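Lmo0181 protein (Listeria monocytogenes serovar 1/2a, PDB 5F7V) binds the cyclic alpha-glucan cycloalternan as the substrate-binding lipoprotein of an ABC transporter, probably handing it on for uptake across the cell membrane. Local coordinates at residues Ala158-Leu163 / Trp171-Pro176; Tyr183-Gln188 / Leu212-Asn217; Thr199-Asn204 / Asn392-Met397; Ser370-Val375 / Lys387-Asn392. All blocks are in the same frame, centred on the assembly; numbering follows the deposited sequence.

Interaction 1: residues Ala158-Leu163 / Trp171-Pro176; sequences AAAKKL and WGTSQP
A160 and L163, on the inward side of helix 153-163, settle on G172 and T173 at the start of strand 171-174, a helix-to-strand return in one alpha/beta lobe of a type 2 periplasmic-binding-protein fold. The strand runs parallel to strand 245-251; A160 touches M247 and L163 touches A246, both on that neighbouring strand, so the helix lies against the sheet.

The closest approach is backbone to backbone. The CA atoms of A160 and G172 are 3.9 Å apart, a spacing possible because G172 carries no side chain. Its CA-H points at the carbonyl of the helix, with G172 CA 3.5 Å from A160 O and an angle of 157° at the hydrogen, a CH...O contact. The hydroxyl of T164 ties the same place together from just beyond the helix segment, hydrogen-bonding to both A160 O and G172 N.

Apolar contact flanks this point. The methyl A160 CB rests on the aliphatic face of T173, 3.9 Å from T173 CG2 and 4.0 Å from T173 CB. The threonine turns its hydroxyl away from the backbone N (chi1 -165°), which sets OG1 to hydrogen-bond with E156, one turn back on the helix, and leaves the methyl for A160. The segment then runs on to P176, which meets a glucose unit of the bound glycan.

L163 completes the apolar side through the base of its side chain rather than its branches, with L163 CB lying 3.9 Å from G172 CA.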
loop_
_atom_site.group_PDB
_atom_site.type_symbol
_atom_site.label_atom_id
_atom_site.label_comp_id
_atom_site.label_asym_id
_atom_site.label_seq_id
_atom_site.Cartn_x
_atom_site.Cartn_y
_atom_site.Cartn_z
ATOM N N ALA A 158 -17.230 -15.957 -10.552
ATOM C CA ALA A 158 -18.164 -16.225 -11.634
ATOM C C ALA A 158 -18.114 -15.098 -12.665
ATOM O O ALA A 158 -18.083 -15.333 -13.895
ATOM C CB ALA A 158 -19.581 -16.405 -11.149
ATOM N N ALA A 159 -18.060 -13.848 -12.212
ATOM C CA ALA A 159 -17.933 -12.687 -13.088
ATOM C C ALA A 159 -16.662 -12.787 -13.870
ATOM O O ALA A 159 -16.664 -12.631 -15.074
ATOM C CB ALA A 159 -18.006 -11.395 -12.328
ATOM N N ALA A 160 -15.558 -13.080 -13.195
ATOM C CA ALA A 160 -14.256 -13.194 -13.852
ATOM C C ALA A 160 -14.267 -14.273 -14.914
ATOM O O ALA A 160 -13.671 -14.090 -15.981
ATOM C CB ALA A 160 -13.163 -13.494 -12.846
ATOM N N LYS A 161 -14.921 -15.397 -14.667
ATOM C CA LYS A 161 -14.999 -16.448 -15.661
ATOM C C LYS A 161 -15.767 -15.977 -16.892
ATOM O O LYS A 161 -15.319 -16.186 -18.039
ATOM C CB LYS A 161 -15.617 -17.720 -15.042
ATOM C CG LYS A 161 -14.684 -18.436 -14.069
ATOM C CD LYS A 161 -15.398 -19.501 -13.228
ATOM C CE LYS A 161 -14.465 -20.032 -12.171
ATOM N NZ LYS A 161 -15.180 -21.013 -11.306
ATOM N N LYS A 162 -16.895 -15.303 -16.727
ATOM C CA LYS A 162 -17.660 -14.825 -17.867
ATOM C C LYS A 162 -16.967 -13.690 -18.612
ATOM O O LYS A 162 -17.177 -13.555 -19.795
ATOM C CB LYS A 162 -19.034 -14.341 -17.400
ATOM C CG LYS A 162 -19.875 -15.499 -16.889
ATOM C CD LYS A 162 -21.320 -15.113 -16.560
ATOM C CE LYS A 162 -21.431 -14.246 -15.329
ATOM N NZ LYS A 162 -22.825 -13.853 -14.993
ATOM N N LEU A 163 -16.052 -12.984 -17.957
ATOM C CA LEU A 163 -15.347 -11.869 -18.563
ATOM C C LEU A 163 -14.036 -12.278 -19.194
ATOM O O LEU A 163 -13.414 -11.448 -19.851
ATOM C CB LEU A 163 -15.115 -10.757 -17.535
ATOM C CG LEU A 163 -16.390 -10.002 -17.136
ATOM C CD1 LEU A 163 -16.280 -9.371 -15.749
ATOM C CD2 LEU A 163 -16.849 -9.040 -18.183
ATOM N N TRP A 171 -8.503 -11.022 -19.632
ATOM C CA TRP A 171 -8.711 -11.762 -18.386
ATOM C C TRP A 171 -9.755 -11.073 -17.539
ATOM O O TRP A 171 -9.858 -9.857 -17.495
ATOM C CB TRP A 171 -7.377 -11.887 -17.621
ATOM C CG TRP A 171 -6.377 -12.823 -18.220
ATOM C CD1 TRP A 171 -6.268 -14.190 -18.049
ATOM C CD2 TRP A 171 -5.340 -12.459 -19.123
ATOM N NE1 TRP A 171 -5.222 -14.667 -18.777
ATOM C CE2 TRP A 171 -4.650 -13.625 -19.471
ATOM C CE3 TRP A 171 -4.922 -11.239 -19.668
ATOM C CZ2 TRP A 171 -3.576 -13.621 -20.340
ATOM C CZ3 TRP A 171 -3.844 -11.242 -20.535
ATOM C CH2 TRP A 171 -3.187 -12.406 -20.835
ATOM N N GLY A 172 -10.526 -11.881 -16.828
ATOM C CA GLY A 172 -11.555 -11.355 -15.944
ATOM C C GLY A 172 -11.051 -10.668 -14.688
ATOM O O GLY A 172 -11.709 -9.735 -14.219
ATOM N N THR A 173 -9.898 -11.087 -14.173
ATOM C CA THR A 173 -9.416 -10.498 -12.918
ATOM C C THR A 173 -7.916 -10.541 -12.813
ATOM O O THR A 173 -7.243 -11.276 -13.516
ATOM C CB THR A 173 -10.116 -11.172 -11.758
ATOM O OG1 THR A 173 -9.942 -10.394 -10.560
ATOM C CG2 THR A 173 -9.644 -12.599 -11.494
ATOM N N SER A 174 -7.394 -9.748 -11.899
ATOM C CA SER A 174 -5.979 -9.806 -11.565
ATOM C C SER A 174 -5.839 -9.306 -10.135
ATOM O O SER A 174 -6.402 -8.271 -9.748
ATOM C CB SER A 174 -5.150 -8.908 -12.478
ATOM O OG SER A 174 -3.768 -9.059 -12.125
ATOM N N GLN A 175 -5.050 -10.032 -9.370
ATOM C CA GLN A 175 -4.843 -9.732 -7.947
ATOM C C GLN A 175 -3.466 -10.273 -7.581
ATOM O O GLN A 175 -3.072 -11.374 -8.009
ATOM C CB GLN A 175 -5.903 -10.438 -7.124
ATOM C CG GLN A 175 -5.790 -10.196 -5.631
ATOM C CD GLN A 175 -7.052 -10.442 -4.842
ATOM O OE1 GLN A 175 -7.161 -10.010 -3.687
ATOM N NE2 GLN A 175 -7.972 -11.153 -5.439
ATOM N N PRO A 176 -2.696 -9.519 -6.796
ATOM C CA PRO A 176 -1.372 -10.040 -6.413
ATOM C C PRO A 176 -1.487 -11.300 -5.548
ATOM O O PRO A 176 -2.376 -11.454 -4.733
ATOM C CB PRO A 176 -0.761 -8.879 -5.631
ATOM C CG PRO A 176 -1.483 -7.661 -6.142
ATOM C CD PRO A 176 -2.875 -8.119 -6.348
#

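Interaction 2: residues Tyr183-Gln188 / Leu212-Asn217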
loop_
_atom_site.group_PDB
_atom_site.type_symbol
_atom_site.label_atom_id
_atom_site.label_comp_id
_atom_site.label_asym_id
_atom_site.label_seq_id
_atom_site.Cartn_x
_atom_site.Cartn_y
_atom_site.Cartn_z
ATOM N N TYR A 183 -2.117 -11.348 3.673
ATOM C CA TYR A 183 -2.624 -11.194 5.051
ATOM C C TYR A 183 -4.065 -10.690 4.998
ATOM O O TYR A 183 -4.868 -10.989 5.874
ATOM C CB TYR A 183 -1.738 -10.352 5.964
ATOM C CG TYR A 183 -1.585 -8.877 5.674
ATOM C CD1 TYR A 183 -2.514 -7.962 6.111
ATOM C CD2 TYR A 183 -0.497 -8.378 4.978
ATOM C CE1 TYR A 183 -2.355 -6.605 5.909
ATOM C CE2 TYR A 183 -0.313 -7.034 4.763
ATOM C CZ TYR A 183 -1.261 -6.165 5.216
ATOM O OH TYR A 183 -1.066 -4.821 5.027
ATOM N N LYS A 184 -4.400 -9.890 3.986
ATOM C CA LYS A 184 -5.792 -9.469 3.761
ATOM C C LYS A 184 -6.690 -10.605 3.292
ATOM O O LYS A 184 -7.768 -10.799 3.830
ATOM C CB LYS A 184 -5.783 -8.333 2.766
ATOM C CG LYS A 184 -7.162 -7.895 2.332
ATOM C CD LYS A 184 -7.172 -6.896 1.193
ATOM C CE LYS A 184 -6.601 -7.442 -0.114
ATOM N NZ LYS A 184 -6.467 -6.353 -1.117
ATOM N N VAL A 185 -6.282 -11.317 2.253
ATOM C CA VAL A 185 -7.123 -12.387 1.697
ATOM C C VAL A 185 -7.321 -13.515 2.708
ATOM O O VAL A 185 -8.418 -14.066 2.818
ATOM C CB VAL A 185 -6.563 -12.874 0.333
ATOM C CG1 VAL A 185 -7.421 -13.984 -0.209
ATOM C CG2 VAL A 185 -6.583 -11.703 -0.642
ATOM N N ALA A 186 -6.280 -13.817 3.485
ATOM C CA ALA A 186 -6.457 -14.766 4.617
ATOM C C ALA A 186 -7.517 -14.286 5.594
ATOM O O ALA A 186 -8.402 -15.055 5.985
ATOM C CB ALA A 186 -5.134 -14.963 5.329
ATOM N N ALA A 187 -7.470 -12.993 5.920
ATOM C CA ALA A 187 -8.481 -12.444 6.834
ATOM C C ALA A 187 -9.873 -12.483 6.265
ATOM O O ALA A 187 -10.840 -12.610 7.016
ATOM C CB ALA A 187 -8.094 -11.017 7.197
ATOM N N GLN A 188 -10.017 -12.419 4.947
ATOM C CA GLN A 188 -11.332 -12.607 4.331
ATOM C C GLN A 188 -11.943 -13.999 4.503
ATOM O O GLN A 188 -13.119 -14.202 4.226
ATOM C CB GLN A 188 -11.222 -12.291 2.831
ATOM C CG GLN A 188 -10.963 -10.818 2.511
ATOM C CD GLN A 188 -10.569 -10.570 1.078
ATOM O OE1 GLN A 188 -10.491 -11.471 0.240
ATOM N NE2 GLN A 188 -10.269 -9.311 0.825
ATOM N N LEU A 212 -5.524 -19.046 -0.142
ATOM C CA LEU A 212 -4.477 -19.028 -1.169
ATOM C C LEU A 212 -4.887 -19.757 -2.419
ATOM O O LEU A 212 -4.604 -19.253 -3.513
ATOM C CB LEU A 212 -3.188 -19.609 -0.617
ATOM C CG LEU A 212 -1.970 -19.622 -1.586
ATOM C CD1 LEU A 212 -1.582 -18.241 -2.009
ATOM C CD2 LEU A 212 -0.796 -20.275 -0.892
ATOM N N THR A 213 -5.552 -20.888 -2.245
ATOM C CA THR A 213 -6.056 -21.638 -3.384
ATOM C C THR A 213 -7.058 -20.828 -4.187
ATOM O O THR A 213 -7.056 -20.898 -5.448
ATOM C CB THR A 213 -6.637 -22.982 -2.923
ATOM O OG1 THR A 213 -5.618 -23.682 -2.200
ATOM C CG2 THR A 213 -7.140 -23.833 -4.111
ATOM N N HIS A 214 -7.877 -20.018 -3.536
ATOM C CA HIS A 214 -8.792 -19.129 -4.228
ATOM C C HIS A 214 -8.006 -18.215 -5.177
ATOM O O HIS A 214 -8.420 -18.009 -6.321
ATOM C CB HIS A 214 -9.630 -18.399 -3.170
ATOM C CG HIS A 214 -10.016 -17.004 -3.538
ATOM N ND1 HIS A 214 -11.006 -16.638 -4.446
ATOM C CD2 HIS A 214 -9.529 -15.858 -3.012
ATOM C CE1 HIS A 214 -11.066 -15.322 -4.473
ATOM N NE2 HIS A 214 -10.199 -14.839 -3.617
ATOM N N LEU A 215 -6.900 -17.637 -4.712
ATOM C CA LEU A 215 -6.043 -16.790 -5.569
ATOM C C LEU A 215 -5.322 -17.592 -6.653
ATOM O O LEU A 215 -5.340 -17.222 -7.835
ATOM C CB LEU A 215 -5.005 -16.023 -4.763
ATOM C CG LEU A 215 -5.598 -15.056 -3.724
ATOM C CD1 LEU A 215 -4.462 -14.490 -2.897
ATOM C CD2 LEU A 215 -6.441 -13.969 -4.356
ATOM N N THR A 216 -4.672 -18.700 -6.288
ATOM C CA THR A 216 -3.815 -19.363 -7.280
ATOM C C THR A 216 -4.626 -20.089 -8.332
ATOM O O THR A 216 -4.186 -20.128 -9.495
ATOM C CB THR A 216 -2.796 -20.282 -6.610
ATOM O OG1 THR A 216 -3.466 -21.305 -5.890
ATOM C CG2 THR A 216 -1.876 -19.532 -5.656
ATOM N N ASN A 217 -5.800 -20.612 -7.971
ATOM C CA ASN A 217 -6.602 -21.290 -8.984
ATOM C C ASN A 217 -7.062 -20.341 -10.067
ATOM O O ASN A 217 -7.262 -20.800 -11.211
ATOM C CB ASN A 217 -7.838 -21.916 -8.350
ATOM C CG ASN A 217 -7.622 -23.285 -7.765
ATOM O OD1 ASN A 217 -6.578 -23.874 -7.929
ATOM N ND2 ASN A 217 -8.659 -23.808 -7.147
HETATM O O HOH W 1 -9.650 -12.106 -2.597
#
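V185 pushes its CG1 methyl into the notch between H214 and L215, and this one branch does most of the touching. V185 CG1 is 4.0 Å from L215 CD1, and the two side chains meet tip to tip. L215 CD1 lies nearly as close to the second methyl, 4.2 Å from V185 CG2, so it is seated across the fork of the valine. Against the imidazole the approach differs: V185 crosses H214 at about a right angle, and CG1 comes in the ring plane at its edge, 4.0 Å from H214 CD2. V185 points at helix 206-220, and CG1, anti to the backbone N (chi1 179°), is the branch that reaches both H214 and L215. Helices 179-187 and 206-220 are successive helices of the lobe in this binding-protein fold, joined by a long loop, and Q175 from the preceding strand region lies against both V185 and L215.

Beyond the ring edge the packing gives way to a link through a single water. H214 NE2 and Q188 OE1 do not meet; water 1 sits between them, hydrogen-bonded at 3.0 Å to H214 NE2 and at 3.0 Å to Q188 OE1, and it too lies in the imidazole plane. The partly exposed ring is fixed from other directions: ND1 hydrogen-bonds to E157, while W153 stacks on it. The indole NH of that same W153 reaches Q188 OE1, and Q188 NE2 bonds to A277 O, holding the amide that faces the water.

Interaction 3: residues Thr199-Asn204 / Asn392-Met397; sequences TETTIN and NINKTM
T201 meets I393 and N394 through its methyl group. T201 CG2 lies 3.7 Å from I393 CG2 and 3.6 Å from N394 OD1, and the threonine crosses both helix side chains at about a right angle. Two residues on, I203 adds a looser apolar touch, with I203 CD1 4.2 Å from I393 CD1, so I393 is touched on both branches, CG2 by T201 and CD1 by I203.

Water 2 forms the polar part of this layer. It accepts from the backbone N of T201 at 2.9 Å, and its other hydrogen bonds reach E200 OE1 at 2.7 Å and N394 OD1 at 2.8 Å, joining the loop to the helix where the side chains themselves form no direct polar bond. The asparagine is steadied in turn by a weak bond from its ND2 to E390, one helical turn earlier.

The loop is shaped by an ST turn: T201 OG1 accepts from I203 N at 3.1 Å, with an N-H...O angle of 147°. Since OG1 stands anti to the backbone N (chi1 177°), the hydroxyl can serve this turn and also bond to I193 O, while CG2 is directed at the helix. Segment 199-204 lies along the C-terminal helix 382-397 of the binding-protein fold. Further out, M179 from helix 179-187 packs against both I203 and I393, and F399 near the chain end touches I393 and N394.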
loop_
_atom_site.group_PDB
_atom_site.type_symbol
_atom_site.label_atom_id
_atom_site.label_comp_id
_atom_site.label_asym_id
_atom_site.label_seq_id
_atom_site.Cartn_x
_atom_site.Cartn_y
_atom_site.Cartn_z
ATOM N N THR A 199 4.136 -14.179 18.584
ATOM C CA THR A 199 4.984 -15.263 19.051
ATOM C C THR A 199 4.785 -16.593 18.310
ATOM O O THR A 199 5.484 -17.579 18.557
ATOM C CB THR A 199 4.786 -15.552 20.551
ATOM O OG1 THR A 199 3.423 -15.879 20.779
ATOM C CG2 THR A 199 5.224 -14.351 21.433
ATOM N N GLU A 200 3.802 -16.646 17.427
ATOM C CA GLU A 200 3.573 -17.820 16.584
ATOM C C GLU A 200 3.000 -17.351 15.263
ATOM O O GLU A 200 2.386 -16.280 15.215
ATOM C CB GLU A 200 2.570 -18.804 17.227
ATOM C CG GLU A 200 2.984 -19.395 18.561
ATOM C CD GLU A 200 4.188 -20.265 18.505
ATOM O OE1 GLU A 200 4.569 -20.751 17.432
ATOM O OE2 GLU A 200 4.828 -20.457 19.561
ATOM N N THR A 201 3.136 -18.166 14.227
ATOM C CA THR A 201 2.435 -17.947 12.975
ATOM C C THR A 201 1.400 -19.044 12.764
ATOM O O THR A 201 1.621 -20.223 13.022
ATOM C CB THR A 201 3.393 -17.848 11.781
ATOM O OG1 THR A 201 2.647 -17.700 10.579
ATOM C CG2 THR A 201 4.266 -19.059 11.605
ATOM N N THR A 202 0.247 -18.642 12.246
ATOM C CA THR A 202 -0.781 -19.595 11.812
ATOM C C THR A 202 -0.984 -19.437 10.312
ATOM O O THR A 202 -2.094 -19.670 9.806
ATOM C CB THR A 202 -2.071 -19.403 12.610
ATOM O OG1 THR A 202 -2.378 -18.013 12.574
ATOM C CG2 THR A 202 -1.802 -19.854 14.020
ATOM N N ILE A 203 0.070 -19.091 9.570
ATOM C CA ILE A 203 -0.050 -18.822 8.138
ATOM C C ILE A 203 -0.529 -20.026 7.345
ATOM O O ILE A 203 -1.171 -19.872 6.294
ATOM C CB ILE A 203 1.283 -18.241 7.580
ATOM C CG1 ILE A 203 1.045 -17.648 6.187
ATOM C CG2 ILE A 203 2.404 -19.249 7.557
ATOM C CD1 ILE A 203 2.184 -16.830 5.645
ATOM N N ASN A 204 -0.241 -21.223 7.832
ATOM C CA ASN A 204 -0.632 -22.471 7.194
ATOM C C ASN A 204 -1.921 -23.088 7.734
ATOM O O ASN A 204 -2.069 -24.285 7.597
ATOM C CB ASN A 204 0.534 -23.452 7.196
ATOM C CG ASN A 204 0.914 -23.878 8.582
ATOM O OD1 ASN A 204 0.739 -23.114 9.538
ATOM N ND2 ASN A 204 1.438 -25.084 8.703
ATOM N N ASN A 392 9.760 -21.106 7.473
ATOM C CA ASN A 392 10.711 -20.007 7.348
ATOM C C ASN A 392 10.444 -18.916 8.389
ATOM O O ASN A 392 11.377 -18.365 8.952
ATOM C CB ASN A 392 10.599 -19.412 5.937
ATOM C CG ASN A 392 11.468 -18.195 5.772
ATOM O OD1 ASN A 392 12.678 -18.358 5.731
ATOM N ND2 ASN A 392 10.886 -17.031 5.773
ATOM N N ILE A 393 9.173 -18.600 8.635
ATOM C CA ILE A 393 8.827 -17.636 9.688
ATOM C C ILE A 393 9.285 -18.144 11.044
ATOM O O ILE A 393 9.882 -17.397 11.826
ATOM C CB ILE A 393 7.331 -17.297 9.669
ATOM C CG1 ILE A 393 7.009 -16.505 8.411
ATOM C CG2 ILE A 393 6.952 -16.543 10.936
ATOM C CD1 ILE A 393 5.552 -16.332 8.113
ATOM N N ASN A 394 9.032 -19.407 11.343
ATOM C CA ASN A 394 9.462 -19.967 12.634
ATOM C C ASN A 394 10.950 -19.848 12.830
ATOM O O ASN A 394 11.378 -19.456 13.893
ATOM C CB ASN A 394 9.097 -21.434 12.723
ATOM C CG ASN A 394 7.620 -21.667 12.922
ATOM O OD1 ASN A 394 6.894 -20.817 13.389
ATOM N ND2 ASN A 394 7.188 -22.873 12.634
ATOM N N LYS A 395 11.724 -20.149 11.794
ATOM C CA LYS A 395 13.197 -20.052 11.912
ATOM C C LYS A 395 13.655 -18.610 11.998
ATOM O O LYS A 395 14.498 -18.272 12.848
ATOM C CB LYS A 395 13.853 -20.779 10.740
ATOM C CG LYS A 395 13.621 -22.271 10.779
ATOM C CD LYS A 395 13.577 -22.979 12.137
ATOM C CE LYS A 395 13.401 -24.490 12.002
ATOM N NZ LYS A 395 14.407 -25.088 11.076
ATOM N N THR A 396 13.114 -17.739 11.162
ATOM C CA THR A 396 13.521 -16.342 11.144
ATOM C C THR A 396 13.218 -15.661 12.482
ATOM O O THR A 396 14.040 -14.886 13.010
ATOM C CB THR A 396 12.814 -15.607 9.991
ATOM O OG1 THR A 396 13.271 -16.206 8.769
ATOM C CG2 THR A 396 13.108 -14.089 9.990
ATOM N N MET A 397 12.061 -15.945 13.071
ATOM C CA MET A 397 11.598 -15.226 14.257
ATOM C C MET A 397 11.786 -15.988 15.557
ATOM O O MET A 397 11.463 -15.477 16.631
ATOM C CB MET A 397 10.145 -14.836 14.064
ATOM C CG MET A 397 10.006 -13.835 12.930
ATOM S SD MET A 397 8.351 -13.184 12.667
ATOM C CE MET A 397 8.109 -12.224 14.151
HETATM O O HOH W 2 4.435 -20.706 14.690
#

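Interaction 4: residues Ser370-Val375 / Lys387-Asn392; sequences SEFEKV and KNSEDN
E371 overlaps N388 at about a right angle, its side chain bent at chi2 (-57°) so that the carboxylate comes beside the asparagine. N388 ND2 donates to E371 OE1 at 2.9 Å, almost perfectly straight at 177°. The two ends use this bond differently: the acceptor lies in the amide plane of N388, whereas the NH2 group approaches from above the carboxylate, 52° out of its plane. The stems also meet, E371 CG lying 4.2 Å from N388 CB.

The pair joins the two arms of a C-terminal helical hairpin, helices 361-376 and 382-397, whose short segments run antiparallel with axes 10.5 Å apart. A385 lies against E371 on the second arm. Next to E371, F372 packs on L212 of helix 206-220 and meets F182 edge to face.

The other carboxylate oxygen is held within its own helix: K374 NZ forms a salt bridge with E371 OE2 at 3.1 Å, from the syn side. A buried carboxylate thus has a neutral amide donor on one oxygen and a lysine on the other, an arrangement that probably stabilises its negative charge.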
loop_
_atom_site.group_PDB
_atom_site.type_symbol
_atom_site.label_atom_id
_atom_site.label_comp_id
_atom_site.label_asym_id
_atom_site.label_seq_id
_atom_site.Cartn_x
_atom_site.Cartn_y
_atom_site.Cartn_z
ATOM N N SER A 370 8.397 -15.750 -3.071
ATOM C CA SER A 370 9.036 -16.730 -3.955
ATOM C C SER A 370 8.223 -18.040 -3.914
ATOM O O SER A 370 7.991 -18.638 -4.964
ATOM C CB SER A 370 10.485 -16.954 -3.527
ATOM O OG SER A 370 11.085 -18.026 -4.233
ATOM N N GLU A 371 7.788 -18.487 -2.735
ATOM C CA GLU A 371 6.986 -19.714 -2.635
ATOM C C GLU A 371 5.677 -19.568 -3.395
ATOM O O GLU A 371 5.240 -20.504 -4.049
ATOM C CB GLU A 371 6.721 -20.069 -1.177
ATOM C CG GLU A 371 7.989 -20.510 -0.456
ATOM C CD GLU A 371 8.712 -21.680 -1.091
ATOM O OE1 GLU A 371 8.022 -22.717 -1.261
ATOM O OE2 GLU A 371 9.897 -21.584 -1.488
ATOM N N PHE A 372 5.023 -18.414 -3.292
ATOM C CA PHE A 372 3.773 -18.201 -3.991
ATOM C C PHE A 372 3.977 -18.178 -5.502
ATOM O O PHE A 372 3.174 -18.757 -6.228
ATOM C CB PHE A 372 3.098 -16.919 -3.526
ATOM C CG PHE A 372 2.521 -16.952 -2.145
ATOM C CD1 PHE A 372 2.516 -18.079 -1.319
ATOM C CD2 PHE A 372 1.957 -15.792 -1.636
ATOM C CE1 PHE A 372 1.961 -18.054 -0.063
ATOM C CE2 PHE A 372 1.424 -15.750 -0.371
ATOM C CZ PHE A 372 1.412 -16.890 0.417
ATOM N N GLU A 373 5.039 -17.551 -5.981
ATOM C CA GLU A 373 5.347 -17.543 -7.394
ATOM C C GLU A 373 5.504 -18.964 -7.919
ATOM O O GLU A 373 5.070 -19.311 -9.020
ATOM C CB GLU A 373 6.602 -16.694 -7.649
ATOM C CG GLU A 373 6.855 -16.469 -9.122
ATOM C CD GLU A 373 6.130 -15.289 -9.692
ATOM O OE1 GLU A 373 5.155 -14.793 -9.077
ATOM O OE2 GLU A 373 6.595 -14.884 -10.803
ATOM N N LYS A 374 6.141 -19.819 -7.139
ATOM C CA LYS A 374 6.309 -21.208 -7.568
ATOM C C LYS A 374 4.946 -21.859 -7.749
ATOM O O LYS A 374 4.807 -22.695 -8.640
ATOM C CB LYS A 374 7.132 -22.040 -6.577
ATOM C CG LYS A 374 8.612 -21.709 -6.534
ATOM C CD LYS A 374 9.306 -22.463 -5.418
ATOM C CE LYS A 374 10.707 -21.982 -5.144
ATOM N NZ LYS A 374 11.266 -22.761 -4.012
ATOM N N VAL A 375 3.945 -21.560 -6.926
ATOM C CA VAL A 375 2.622 -22.156 -7.173
ATOM C C VAL A 375 2.065 -21.650 -8.486
ATOM O O VAL A 375 1.566 -22.425 -9.295
ATOM C CB VAL A 375 1.659 -21.798 -6.030
ATOM C CG1 VAL A 375 0.313 -22.459 -6.288
ATOM C CG2 VAL A 375 2.248 -22.173 -4.676
ATOM N N LYS A 387 3.232 -24.308 4.074
ATOM C CA LYS A 387 4.086 -25.064 4.993
ATOM C C LYS A 387 5.468 -24.460 4.990
ATOM O O LYS A 387 6.061 -24.181 6.045
ATOM C CB LYS A 387 4.166 -26.520 4.592
ATOM C CG LYS A 387 5.103 -27.323 5.461
ATOM C CD LYS A 387 5.316 -28.752 4.940
ATOM C CE LYS A 387 6.096 -29.640 5.909
ATOM N NZ LYS A 387 7.436 -29.119 6.208
ATOM N N ASN A 388 6.017 -24.233 3.802
ATOM C CA ASN A 388 7.373 -23.670 3.704
ATOM C C ASN A 388 7.463 -22.283 4.316
ATOM O O ASN A 388 8.452 -21.962 4.966
ATOM C CB ASN A 388 7.795 -23.667 2.240
ATOM C CG ASN A 388 7.973 -25.062 1.684
ATOM O OD1 ASN A 388 8.022 -26.066 2.399
ATOM N ND2 ASN A 388 8.059 -25.132 0.378
ATOM N N SER A 389 6.424 -21.486 4.103
ATOM C CA SER A 389 6.368 -20.155 4.691
ATOM C C SER A 389 6.272 -20.204 6.214
ATOM O O SER A 389 6.900 -19.392 6.874
ATOM C CB SER A 389 5.175 -19.382 4.151
ATOM O OG SER A 389 5.273 -19.157 2.756
ATOM N N GLU A 390 5.505 -21.142 6.764
ATOM C CA GLU A 390 5.430 -21.331 8.213
ATOM C C GLU A 390 6.805 -21.717 8.762
ATOM O O GLU A 390 7.271 -21.138 9.756
ATOM C CB GLU A 390 4.386 -22.402 8.560
ATOM C CG GLU A 390 4.127 -22.572 10.064
ATOM C CD GLU A 390 4.704 -23.806 10.766
ATOM O OE1 GLU A 390 5.431 -24.591 10.101
ATOM O OE2 GLU A 390 4.465 -24.006 12.002
ATOM N N ASP A 391 7.480 -22.664 8.128
ATOM C CA ASP A 391 8.833 -23.060 8.559
ATOM C C ASP A 391 9.817 -21.903 8.539
ATOM O O ASP A 391 10.598 -21.723 9.482
ATOM C CB ASP A 391 9.348 -24.176 7.663
ATOM C CG ASP A 391 8.530 -25.465 7.774
ATOM O OD1 ASP A 391 7.885 -25.643 8.841
ATOM O OD2 ASP A 391 8.506 -26.315 6.848
ATOM N N ASN A 392 9.760 -21.106 7.473
ATOM C CA ASN A 392 10.711 -20.007 7.348
ATOM C C ASN A 392 10.444 -18.916 8.389
ATOM O O ASN A 392 11.377 -18.365 8.952
ATOM C CB ASN A 392 10.599 -19.412 5.937
ATOM C CG ASN A 392 11.468 -18.195 5.772
ATOM O OD1 ASN A 392 12.678 -18.358 5.731
ATOM N ND2 ASN A 392 10.886 -17.031 5.773
#

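In the fold
From the N terminus, interaction 1 closes first, folding helix 153-163 onto strand 171-174 across a seven-residue loop. Interaction 2 follows in series and brings helix 179-187 against helix 206-220; P176 of interaction 1 touches its L215. Interaction 3 starts inside the loop closed by interaction 2 and ends near the C terminus, so these two cross. Interaction 4 falls wholly within the long span of interaction 3, shares N392 with it, and pairs the last two helices. T216 on V375 joins interactions 2 and 4, linking the C-terminal hairpin to helix 206-220.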